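PDB 5YLN: alcohol dehydrogenase, zinc-containing from Streptococcus pneumoniae serotype 2, which probably catalyses the NAD-dependent interconversion of alcohols with aldehydes or ketones, using a bound zinc ion. Local coordinates for residues K23-K28 with E126-V130. Sequence-based numbering, arbitrary orientation.
Sequences KPVIRK and EYLRV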
loop_
_atom_site.group_PDB
_atom_site.type_symbol
_atom_site.label_atom_id
_atom_site.label_comp_id
_atom_site.label_asym_id
_atom_site.label_seq_id
_atom_site.Cartn_x
_atom_site.Cartn_y
_atom_site.Cartn_z
ATOM N N LYS A 23 21.575 34.594 17.064
ATOM C CA LYS A 23 20.412 34.849 16.216
ATOM C C LYS A 23 20.758 34.410 14.792
ATOM O O LYS A 23 21.875 34.665 14.335
ATOM C CB LYS A 23 20.053 36.346 16.292
ATOM C CG LYS A 23 18.914 36.771 15.371
ATOM C CD LYS A 23 18.496 38.225 15.550
ATOM C CE LYS A 23 17.412 38.582 14.512
ATOM N NZ LYS A 23 16.737 39.892 14.761
ATOM N N PRO A 24 19.877 33.696 14.083
ATOM C CA PRO A 24 20.234 33.252 12.731
ATOM C C PRO A 24 20.296 34.432 11.772
ATOM O O PRO A 24 19.718 35.497 12.004
ATOM C CB PRO A 24 19.120 32.270 12.357
ATOM C CG PRO A 24 17.959 32.693 13.154
ATOM C CD PRO A 24 18.514 33.267 14.442
ATOM N N VAL A 25 21.056 34.243 10.697
ATOM C CA VAL A 25 21.167 35.233 9.639
ATOM C C VAL A 25 20.925 34.570 8.293
ATOM O O VAL A 25 20.913 33.342 8.164
ATOM C CB VAL A 25 22.534 35.933 9.634
ATOM C CG1 VAL A 25 22.749 36.674 10.953
ATOM C CG2 VAL A 25 23.637 34.916 9.351
ATOM N N ILE A 26 20.748 35.418 7.278
ATOM C CA ILE A 26 20.537 34.952 5.914
ATOM C C ILE A 26 21.805 34.262 5.427
ATOM O O ILE A 26 22.885 34.862 5.387
ATOM C CB ILE A 26 20.149 36.115 4.989
ATOM C CG1 ILE A 26 18.801 36.716 5.396
ATOM C CG2 ILE A 26 20.081 35.628 3.516
ATOM C CD1 ILE A 26 17.615 35.772 5.136
ATOM N N ARG A 27 21.680 32.995 5.046
ATOM C CA ARG A 27 22.818 32.257 4.518
ATOM C C ARG A 27 22.762 32.055 3.019
ATOM O O ARG A 27 23.812 31.856 2.407
ATOM C CB ARG A 27 22.937 30.881 5.180
ATOM C CG ARG A 27 23.264 30.925 6.658
ATOM C CD ARG A 27 23.766 29.558 7.158
ATOM N NE ARG A 27 25.194 29.584 7.490
ATOM C CZ ARG A 27 26.149 28.989 6.777
ATOM N NH1 ARG A 27 25.840 28.296 5.686
ATOM N NH2 ARG A 27 27.418 29.078 7.159
ATOM N N LYS A 28 21.573 32.096 2.424
ATOM C CA LYS A 28 21.356 31.876 1.004
ATOM C C LYS A 28 20.328 32.876 0.486
ATOM O O LYS A 28 19.482 33.355 1.256
ATOM C CB LYS A 28 20.876 30.439 0.737
ATOM C CG LYS A 28 21.834 29.375 1.271
ATOM C CD LYS A 28 21.335 27.986 0.965
ATOM C CE LYS A 28 22.119 26.955 1.730
ATOM N NZ LYS A 28 21.494 25.610 1.592
ATOM N N GLU A 126 13.366 32.334 19.365
ATOM C CA GLU A 126 12.808 33.642 19.028
ATOM C C GLU A 126 12.759 33.873 17.521
ATOM O O GLU A 126 11.787 34.441 17.009
ATOM C CB GLU A 126 13.620 34.760 19.671
ATOM C CG GLU A 126 13.502 34.870 21.177
ATOM C CD GLU A 126 14.392 35.992 21.735
ATOM O OE1 GLU A 126 14.146 37.163 21.382
ATOM O OE2 GLU A 126 15.346 35.694 22.492
ATOM N N TYR A 127 13.825 33.498 16.813
ATOM C CA TYR A 127 13.940 33.705 15.379
ATOM C C TYR A 127 14.325 32.391 14.722
ATOM O O TYR A 127 14.942 31.518 15.342
ATOM C CB TYR A 127 14.972 34.796 15.022
ATOM C CG TYR A 127 14.670 36.160 15.618
ATOM C CD1 TYR A 127 15.143 36.520 16.887
ATOM C CD2 TYR A 127 13.911 37.086 14.921
ATOM C CE1 TYR A 127 14.858 37.774 17.425
ATOM C CE2 TYR A 127 13.621 38.346 15.455
ATOM C CZ TYR A 127 14.088 38.680 16.697
ATOM O OH TYR A 127 13.769 39.927 17.184
ATOM N N LEU A 128 13.976 32.275 13.445
ATOM C CA LEU A 128 14.152 31.052 12.680
ATOM C C LEU A 128 14.692 31.394 11.299
ATOM O O LEU A 128 14.124 32.238 10.605
ATOM C CB LEU A 128 12.817 30.307 12.566
ATOM C CG LEU A 128 12.731 29.141 11.577
ATOM C CD1 LEU A 128 13.520 27.949 12.112
ATOM C CD2 LEU A 128 11.274 28.777 11.327
ATOM N N ARG A 129 15.773 30.737 10.892
ATOM C CA ARG A 129 16.162 30.766 9.493
ATOM C C ARG A 129 15.288 29.782 8.727
ATOM O O ARG A 129 15.202 28.601 9.089
ATOM C CB ARG A 129 17.639 30.421 9.307
ATOM C CG ARG A 129 17.930 30.033 7.865
ATOM C CD ARG A 129 19.389 29.785 7.580
ATOM N NE ARG A 129 19.534 29.444 6.165
ATOM C CZ ARG A 129 19.716 28.211 5.705
ATOM N NH1 ARG A 129 19.806 27.187 6.555
ATOM N NH2 ARG A 129 19.801 27.997 4.394
ATOM N N VAL A 130 14.629 30.264 7.681
ATOM C CA VAL A 130 13.735 29.439 6.877
ATOM C C VAL A 130 14.356 29.268 5.490
ATOM O O VAL A 130 14.357 30.218 4.697
ATOM C CB VAL A 130 12.347 30.071 6.778
ATOM C CG1 VAL A 130 11.439 29.207 5.925
ATOM C CG2 VAL A 130 11.796 30.293 8.158
#
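Lys23 lays its side chain over one face of the Tyr127 ring at the surface of the GroES-like domain of this zinc-containing dehydrogenase. Residues 23-28 belong to the loop between strands 15-22 and 33-39. Tyr127 to Arg129 form a short strand that pairs antiparallel with strand 33-39.

The lysine can be followed outward from CB. CG stands anti to the backbone N (chi1 176°), and the chain beyond it is fully extended, which carries it across the ring. CG first approaches the ring at CD1. CD passes above the same side, 4.0 Å from Tyr127 CD1. CE sits almost over the ring centre, 3.6 Å from the centroid and 4° off the normal, a CH-pi contact. NZ goes on toward the hydroxyl end. Lys23 NZ lies 3.5 Å from Tyr127 CZ and makes a cation-pi interaction with the same face. The aliphatic and the charged part of one lysine thus share one aromatic surface.

Pro24 fills the next place along the loop. Its CD meets Tyr127 CB at 3.9 Å, while its CG lies 3.7 Å from the backbone N of Arg129. Pro24 and Tyr127 both touch Met5 of strand 4-12, so the loop, the short strand and the N-terminal strand meet here.

The Arg129 side chain, extended from CG to NE, reaches past Val25 to Arg27 and Lys28, crossing Arg27 at about a right angle. Its CD passes the carbonyl O of Val25, and its NE lies 3.8 Å from Arg27 CB. The guanidinium of Arg27 leads away, its plane 79° from that of Arg129. Farther out, Lys28 and Arg129 both form salt bridges to Glu111, whose carboxylate probably offsets their like charges. Glu111 OE1 takes Lys28 NZ and OE2 takes Arg129 NH1, while Arg129 NH2 packs 3.7 Å from Lys28 CE.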